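Local atomic coordinates of EDTA monooxygenase (PDB entry 5DQP), a protein that probably acts as a flavin-dependent monooxygenase that uses reduced FMN and molecular oxygen in the degradation of EDTA. Residues A56-L61 / P130-N135; A95-S100 / E148-F153; I310-V315 / S347-A352. One frame throughout, in Å; residues are numbered along the deposited sequence.

Contact 1 (A56-L61 / P130-N135); sequences ADQPQL and PAVAAN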
# COMPACT_ATOMS: atom_id res chain seq x y z
N ALA A 56 -1.58 3.12 -12.72
CA ALA A 56 -1.46 1.81 -13.35
C ALA A 56 -0.40 1.01 -12.61
O ALA A 56 0.41 1.56 -11.86
CB ALA A 56 -1.08 1.96 -14.82
N ASP A 57 -0.42 -0.31 -12.78
CA ASP A 57 0.61 -1.12 -12.14
C ASP A 57 0.76 -2.47 -12.82
O ASP A 57 -0.21 -3.06 -13.30
CB ASP A 57 0.31 -1.34 -10.66
CG ASP A 57 1.43 -2.11 -9.96
OD1 ASP A 57 2.59 -1.67 -10.11
OD2 ASP A 57 1.15 -3.14 -9.29
N GLN A 58 2.00 -2.96 -12.85
CA GLN A 58 2.31 -4.35 -13.12
C GLN A 58 3.46 -4.67 -12.18
O GLN A 58 4.40 -3.87 -12.07
CB GLN A 58 2.73 -4.62 -14.57
CG GLN A 58 1.55 -4.67 -15.51
CD GLN A 58 1.99 -4.95 -16.92
OE1 GLN A 58 3.16 -5.23 -17.16
NE2 GLN A 58 1.05 -4.87 -17.86
N PRO A 59 3.41 -5.79 -11.47
CA PRO A 59 4.57 -6.19 -10.63
C PRO A 59 5.66 -6.88 -11.46
O PRO A 59 5.85 -8.09 -11.41
CB PRO A 59 3.93 -7.12 -9.59
CG PRO A 59 2.41 -7.18 -9.94
CD PRO A 59 2.25 -6.68 -11.33
N GLN A 60 6.35 -6.08 -12.26
CA GLN A 60 7.59 -6.45 -12.94
C GLN A 60 8.39 -5.19 -13.24
O GLN A 60 7.84 -4.08 -13.27
CB GLN A 60 7.32 -7.22 -14.24
CG GLN A 60 6.26 -6.59 -15.13
CD GLN A 60 6.79 -5.52 -16.07
OE1 GLN A 60 8.00 -5.31 -16.18
NE2 GLN A 60 5.88 -4.84 -16.75
N LEU A 61 9.70 -5.36 -13.44
CA LEU A 61 10.59 -4.33 -13.94
C LEU A 61 10.95 -4.60 -15.40
O LEU A 61 11.39 -5.70 -15.74
CB LEU A 61 11.86 -4.24 -13.11
CG LEU A 61 12.90 -3.24 -13.63
CD1 LEU A 61 12.30 -1.84 -13.67
CD2 LEU A 61 14.11 -3.26 -12.72
N PRO A 130 3.84 -12.51 -18.96
CA PRO A 130 4.55 -13.65 -18.34
C PRO A 130 5.71 -13.26 -17.44
O PRO A 130 6.12 -14.08 -16.61
CB PRO A 130 5.03 -14.47 -19.55
CG PRO A 130 5.04 -13.48 -20.69
CD PRO A 130 3.94 -12.52 -20.43
N ALA A 131 6.29 -12.06 -17.60
CA ALA A 131 7.28 -11.57 -16.65
C ALA A 131 6.68 -11.41 -15.25
O ALA A 131 7.32 -11.73 -14.24
CB ALA A 131 7.86 -10.24 -17.15
N VAL A 132 5.45 -10.91 -15.18
CA VAL A 132 4.76 -10.83 -13.90
C VAL A 132 4.56 -12.22 -13.32
O VAL A 132 4.89 -12.48 -12.16
CB VAL A 132 3.42 -10.09 -14.07
CG1 VAL A 132 2.57 -10.21 -12.75
CG2 VAL A 132 3.67 -8.66 -14.46
N ALA A 133 4.00 -13.14 -14.12
CA ALA A 133 3.71 -14.48 -13.60
C ALA A 133 4.96 -15.17 -13.07
O ALA A 133 4.87 -15.93 -12.10
CB ALA A 133 3.03 -15.32 -14.68
N ALA A 134 6.13 -14.88 -13.64
CA ALA A 134 7.38 -15.51 -13.19
C ALA A 134 7.84 -14.98 -11.83
O ALA A 134 8.62 -15.66 -11.14
CB ALA A 134 8.48 -15.31 -14.22
N ASN A 135 7.42 -13.78 -11.45
CA ASN A 135 7.72 -13.25 -10.13
C ASN A 135 6.87 -13.90 -9.05
O ASN A 135 7.18 -13.75 -7.86
CB ASN A 135 7.53 -11.73 -10.13
CG ASN A 135 8.58 -11.04 -10.97
OD1 ASN A 135 9.67 -11.58 -11.11
ND2 ASN A 135 8.28 -9.87 -11.51
O HOH W 1 10.38 -8.05 -13.06

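Contact 2 (A95-S100 / E148-F153); sequences ASTSFS and ERAEEF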
# COMPACT_ATOMS: atom_id res chain seq x y z
N ALA A 95 -4.59 -3.24 -9.07
CA ALA A 95 -4.00 -4.46 -8.55
C ALA A 95 -4.63 -5.67 -9.23
O ALA A 95 -5.82 -5.66 -9.57
CB ALA A 95 -4.14 -4.55 -7.03
N SER A 96 -3.84 -6.73 -9.38
CA SER A 96 -4.20 -7.89 -10.20
C SER A 96 -5.03 -8.91 -9.43
O SER A 96 -4.77 -9.20 -8.26
CB SER A 96 -2.92 -8.57 -10.71
OG SER A 96 -3.23 -9.75 -11.44
N THR A 97 -6.02 -9.48 -10.09
CA THR A 97 -6.70 -10.63 -9.50
C THR A 97 -5.93 -11.94 -9.71
O THR A 97 -6.29 -12.97 -9.12
CB THR A 97 -8.12 -10.79 -10.08
OG1 THR A 97 -8.03 -10.88 -11.51
CG2 THR A 97 -9.00 -9.60 -9.69
N SER A 98 -4.89 -11.91 -10.54
CA SER A 98 -4.17 -13.14 -10.88
C SER A 98 -3.14 -13.49 -9.82
O SER A 98 -2.95 -14.67 -9.50
CB SER A 98 -3.46 -12.97 -12.22
OG SER A 98 -4.39 -12.75 -13.25
N PHE A 99 -2.46 -12.50 -9.31
CA PHE A 99 -1.41 -12.69 -8.35
C PHE A 99 -1.60 -11.73 -7.19
O PHE A 99 -0.78 -10.89 -6.91
CB PHE A 99 -0.06 -12.49 -9.02
CG PHE A 99 0.12 -13.30 -10.25
CD1 PHE A 99 0.39 -14.62 -10.16
CD2 PHE A 99 -0.08 -12.75 -11.48
CE1 PHE A 99 0.51 -15.37 -11.29
CE2 PHE A 99 0.05 -13.49 -12.61
CZ PHE A 99 0.35 -14.81 -12.52
N SER A 100 -2.70 -11.90 -6.53
CA SER A 100 -2.98 -11.29 -5.25
C SER A 100 -3.72 -12.31 -4.40
O SER A 100 -4.42 -13.18 -4.93
CB SER A 100 -3.80 -9.99 -5.40
OG SER A 100 -3.08 -8.97 -6.07
N GLU A 148 -12.38 -16.11 -15.37
CA GLU A 148 -13.15 -16.89 -14.40
C GLU A 148 -12.56 -16.75 -13.00
O GLU A 148 -13.29 -16.66 -12.01
CB GLU A 148 -13.19 -18.35 -14.84
CG GLU A 148 -13.73 -19.29 -13.79
CD GLU A 148 -13.87 -20.72 -14.29
OE1 GLU A 148 -14.95 -21.32 -14.10
OE2 GLU A 148 -12.90 -21.24 -14.87
N ARG A 149 -11.23 -16.74 -12.90
CA ARG A 149 -10.60 -16.48 -11.61
C ARG A 149 -10.95 -15.09 -11.11
O ARG A 149 -11.28 -14.90 -9.93
CB ARG A 149 -9.09 -16.65 -11.74
CG ARG A 149 -8.31 -16.39 -10.49
CD ARG A 149 -6.86 -16.80 -10.76
NE ARG A 149 -5.97 -16.53 -9.65
CZ ARG A 149 -5.64 -17.44 -8.74
NH1 ARG A 149 -4.81 -17.12 -7.77
NH2 ARG A 149 -6.14 -18.67 -8.81
N ALA A 150 -10.87 -14.09 -12.01
CA ALA A 150 -11.15 -12.71 -11.62
C ALA A 150 -12.56 -12.57 -11.09
O ALA A 150 -12.81 -11.82 -10.14
CB ALA A 150 -10.95 -11.77 -12.81
N GLU A 151 -13.51 -13.27 -11.72
CA GLU A 151 -14.89 -13.21 -11.30
C GLU A 151 -15.04 -13.76 -9.88
O GLU A 151 -15.74 -13.16 -9.05
CB GLU A 151 -15.75 -13.96 -12.30
CG GLU A 151 -17.21 -13.59 -12.30
CD GLU A 151 -17.97 -14.20 -11.12
OE1 GLU A 151 -17.75 -15.40 -10.84
OE2 GLU A 151 -18.77 -13.47 -10.49
N GLU A 152 -14.39 -14.88 -9.57
CA GLU A 152 -14.48 -15.41 -8.21
C GLU A 152 -13.77 -14.51 -7.21
O GLU A 152 -14.26 -14.29 -6.09
CB GLU A 152 -13.91 -16.83 -8.17
CG GLU A 152 -14.27 -17.56 -6.87
CD GLU A 152 -13.58 -18.91 -6.69
OE1 GLU A 152 -13.40 -19.31 -5.51
OE2 GLU A 152 -13.21 -19.56 -7.70
N PHE A 153 -12.61 -13.97 -7.60
CA PHE A 153 -11.88 -13.02 -6.77
C PHE A 153 -12.77 -11.83 -6.39
O PHE A 153 -12.77 -11.38 -5.24
CB PHE A 153 -10.64 -12.56 -7.55
CG PHE A 153 -9.63 -11.81 -6.73
CD1 PHE A 153 -9.85 -10.48 -6.36
CD2 PHE A 153 -8.45 -12.41 -6.35
CE1 PHE A 153 -8.91 -9.79 -5.63
CE2 PHE A 153 -7.53 -11.72 -5.61
CZ PHE A 153 -7.75 -10.42 -5.25

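Contact 3 (I310-V315 / S347-A352); sequences INVDQV and SLRQLA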
# COMPACT_ATOMS: atom_id res chain seq x y z
N ILE A 310 -2.66 8.73 -53.69
CA ILE A 310 -3.24 9.45 -52.56
C ILE A 310 -2.13 10.29 -51.93
O ILE A 310 -1.08 9.76 -51.55
CB ILE A 310 -3.87 8.49 -51.53
CG1 ILE A 310 -4.92 7.61 -52.19
CG2 ILE A 310 -4.58 9.26 -50.43
CD1 ILE A 310 -6.14 8.36 -52.64
N ASN A 311 -2.37 11.60 -51.83
CA ASN A 311 -1.48 12.49 -51.09
C ASN A 311 -1.69 12.30 -49.59
O ASN A 311 -2.82 12.08 -49.13
CB ASN A 311 -1.78 13.94 -51.49
CG ASN A 311 -0.86 14.95 -50.84
OD1 ASN A 311 -1.05 15.33 -49.68
ND2 ASN A 311 0.14 15.41 -51.58
N VAL A 312 -0.61 12.40 -48.81
CA VAL A 312 -0.74 12.25 -47.37
C VAL A 312 -1.50 13.39 -46.71
O VAL A 312 -1.85 13.28 -45.53
CB VAL A 312 0.63 12.09 -46.65
CG1 VAL A 312 1.37 10.89 -47.21
CG2 VAL A 312 1.46 13.36 -46.75
N ASP A 313 -1.79 14.46 -47.44
CA ASP A 313 -2.54 15.58 -46.87
C ASP A 313 -3.99 15.63 -47.33
O ASP A 313 -4.75 16.46 -46.83
CB ASP A 313 -1.84 16.89 -47.20
CG ASP A 313 -0.62 17.11 -46.33
OD1 ASP A 313 -0.74 16.98 -45.08
OD2 ASP A 313 0.48 17.40 -46.87
N GLN A 314 -4.40 14.76 -48.23
CA GLN A 314 -5.76 14.83 -48.70
C GLN A 314 -6.71 14.10 -47.76
O GLN A 314 -6.36 13.10 -47.11
CB GLN A 314 -5.85 14.29 -50.12
CG GLN A 314 -5.96 12.84 -50.28
CD GLN A 314 -5.97 12.48 -51.78
OE1 GLN A 314 -4.96 12.66 -52.48
NE2 GLN A 314 -7.11 12.01 -52.28
N VAL A 315 -7.94 14.61 -47.68
CA VAL A 315 -8.96 13.96 -46.87
C VAL A 315 -9.17 12.55 -47.40
O VAL A 315 -9.52 12.36 -48.58
CB VAL A 315 -10.27 14.75 -46.90
CG1 VAL A 315 -11.38 13.89 -46.24
CG2 VAL A 315 -10.10 16.07 -46.19
N SER A 347 -6.78 13.58 -43.04
CA SER A 347 -5.74 13.11 -43.93
C SER A 347 -4.94 12.01 -43.24
O SER A 347 -5.06 11.78 -42.03
CB SER A 347 -4.82 14.25 -44.34
OG SER A 347 -4.09 14.69 -43.21
N LEU A 348 -4.09 11.34 -44.01
CA LEU A 348 -3.24 10.31 -43.42
C LEU A 348 -2.28 10.90 -42.40
O LEU A 348 -2.05 10.32 -41.33
CB LEU A 348 -2.49 9.58 -44.52
CG LEU A 348 -1.59 8.44 -44.04
CD1 LEU A 348 -2.39 7.39 -43.24
CD2 LEU A 348 -0.91 7.81 -45.25
N ARG A 349 -1.69 12.05 -42.72
CA ARG A 349 -0.75 12.71 -41.80
C ARG A 349 -1.43 13.05 -40.49
O ARG A 349 -0.82 12.94 -39.42
CB ARG A 349 -0.19 13.98 -42.45
CG ARG A 349 1.00 14.57 -41.70
CD ARG A 349 1.20 16.06 -41.99
NE ARG A 349 1.58 16.34 -43.38
CZ ARG A 349 2.75 16.00 -43.92
NH1 ARG A 349 3.66 15.35 -43.20
NH2 ARG A 349 3.01 16.29 -45.19
N GLN A 350 -2.68 13.51 -40.55
CA GLN A 350 -3.40 13.82 -39.33
C GLN A 350 -3.72 12.55 -38.56
O GLN A 350 -3.57 12.50 -37.34
CB GLN A 350 -4.69 14.59 -39.65
CG GLN A 350 -4.45 16.00 -40.18
CD GLN A 350 -5.73 16.65 -40.67
OE1 GLN A 350 -6.59 15.98 -41.24
NE2 GLN A 350 -5.84 17.95 -40.46
N LEU A 351 -4.17 11.51 -39.27
CA LEU A 351 -4.51 10.26 -38.61
C LEU A 351 -3.32 9.66 -37.87
O LEU A 351 -3.47 9.14 -36.76
CB LEU A 351 -5.08 9.29 -39.65
CG LEU A 351 -5.44 7.89 -39.16
CD1 LEU A 351 -6.62 7.95 -38.17
CD2 LEU A 351 -5.77 7.00 -40.36
N ALA A 352 -2.11 9.73 -38.45
CA ALA A 352 -0.92 9.17 -37.81
C ALA A 352 -0.70 9.73 -36.41
O ALA A 352 -0.23 9.02 -35.51
CB ALA A 352 0.32 9.46 -38.66
O HOH W 2 -4.28 11.42 -46.91
O HOH W 3 -2.61 16.86 -43.30

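Contact 1 (A56-L61 / P130-N135)
A single side-chain amide, that of Asn135, links helix 130-135 to an inverse gamma turn centred on Pro59. Asn135 ND2 donates to Pro59 O at 3.0 Å, with an N-H...O angle of 159°. The acceptor lies in the Asn135 amide plane, whereas the donor is tilted 25° from the carbonyl plane of Pro59. The same ND2 also donates to a water that accepts a hydrogen bond from Leu61 N as well, so one amide nitrogen ties down two successive parts of the loop. Beside this polar link Val132 wedges its two methyls into the turn. Val132 CG1, anti to the backbone N (chi1 171°), meets the proline ring at Pro59 CD, 3.8 Å away, while Val132 CG2 packs tightly on Gln60 CG at 3.4 Å. The Gln60 chain crosses Val132 at about a right angle and bends at chi2, which carries NE2 back to Gln58 OE1 at 2.8 Å; Gln60 OE1 is hydrogen-bonded to Thr62 OG1. Pro59 and Asn135 also pack on Tyr103 of the second subunit. The chemistry implies a loop shaped by hydrogen bonds from side-chain amides around a small apolar wedge, next to Asp57, a predicted FMN ligand.

Contact 2 (A95-S100 / E148-F153)
Apolar packing dominates where Thr97 meets the helix residues Ala150 and Phe153. The Phe153 ring lays one face over the Thr97 backbone and side chain: Thr97 CA sits 4.1 Å from the ring centroid and only 11° off its normal, a CH-pi contact. Thr97 CG2 approaches Phe153 CD1 at 3.5 Å. On the other branch, Thr97 OG1 lies 3.3 Å from Ala150 CB; with chi1 at 56° the hydroxyl stands between the backbone N and the carbonyl carbon, and it is satisfied by Val125 O on the adjoining strand. Phe153 also touches Pro102 and Leu105 of helix 102-115.

Polar contacts across the pair are looser. The extended Arg149 chain brings its guanidinium obliquely to two backbone carbonyls, with NH1 3.5 Å from Ser98 O and NE 3.6 Å from Thr97 O. The backbone Ser100 O lies at the ring edge, in plane, 3.5 Å from Phe153 CE2.

Hydrogen bonds instead shape the loop itself. Ser96 OG, also hydrogen-bonded to Thr127 OG1, accepts from Ser98 N at 2.9 Å in an ST turn, and Ser100 OG donates to Ser96 O at 2.8 Å in the carbonyl plane. The loop follows strand 90-96 at the C-terminal end of the barrel strands, where TIM barrels place their active sites, consistent with the predicted FMN ligands Thr94 and Tyr147 nearby.

Contact 3 (I310-V315 / S347-A352)
The backbone of a type I turn, Asn311 to Gln314, meets the first turn of helix 348-354, with Val312 O accepting from Arg349 N at 3.1 Å, in the carbonyl plane and nearly straight (167°). An Asx turn reinforces the loop, Asn311 OD1 accepting from Asp313 N.

Arg349 supplies the salt bridge. Arg349 grips Asp313 side-on with two nitrogens, NE to OD1 at 2.9 Å and NH2 to OD2 at 3.2 Å, each oxygen being met on its syn side although the carboxylate and guanidinium planes stand 38° apart. The bend of the Arg349 chain at chi3 (-66°) turns the group back over the loop, where Val312 CG2 lies over one guanidinium face, 3.7 Å from NH2. Ser347 sits at the N-cap: its OG accepts from Gln350 N at 3.2 Å, and Gln350 OE1 returns the bond from Ser347 N, completing a capping box. Ser347 CB rests against two loop carbonyls, 3.3 Å from Val312 O and from Asp313 O, and a water links Ser347 OG to Asp313 OD1. With an alanine here, Gln350 N would probably lose its side-chain cap and the bridging water one of its partners. A second water joins Asn311 O and Gln314 O to Leu348 N.

Leu348 and Val312 both touch Ile296 of helix 292-303, and Leu351 packs on Val340 and Ala341, so the loop and the short helix together lie against helices 292-303 and 331-344.

From the N terminus, the loop after strand 52-55 opens contact 1, and the loop at the end of strand 90-96 opens contact 2 before helix 130-135 closes the first; helix 143-161 then closes the second, so the two cross. They also touch, Phe99 packing on Val132 and Ala133, and together join successive barrel-strand ends to the helices that follow strand 120-125, near the predicted FMN site and the second subunit. Contact 3 comes later in series, closing the long loop between helices 292-303 and 331-344 onto helix 348-354. Its centre lies about 38 Å from that of contact 1 and about 43 Å from that of contact 2, in a helical region toward the outside of the chain.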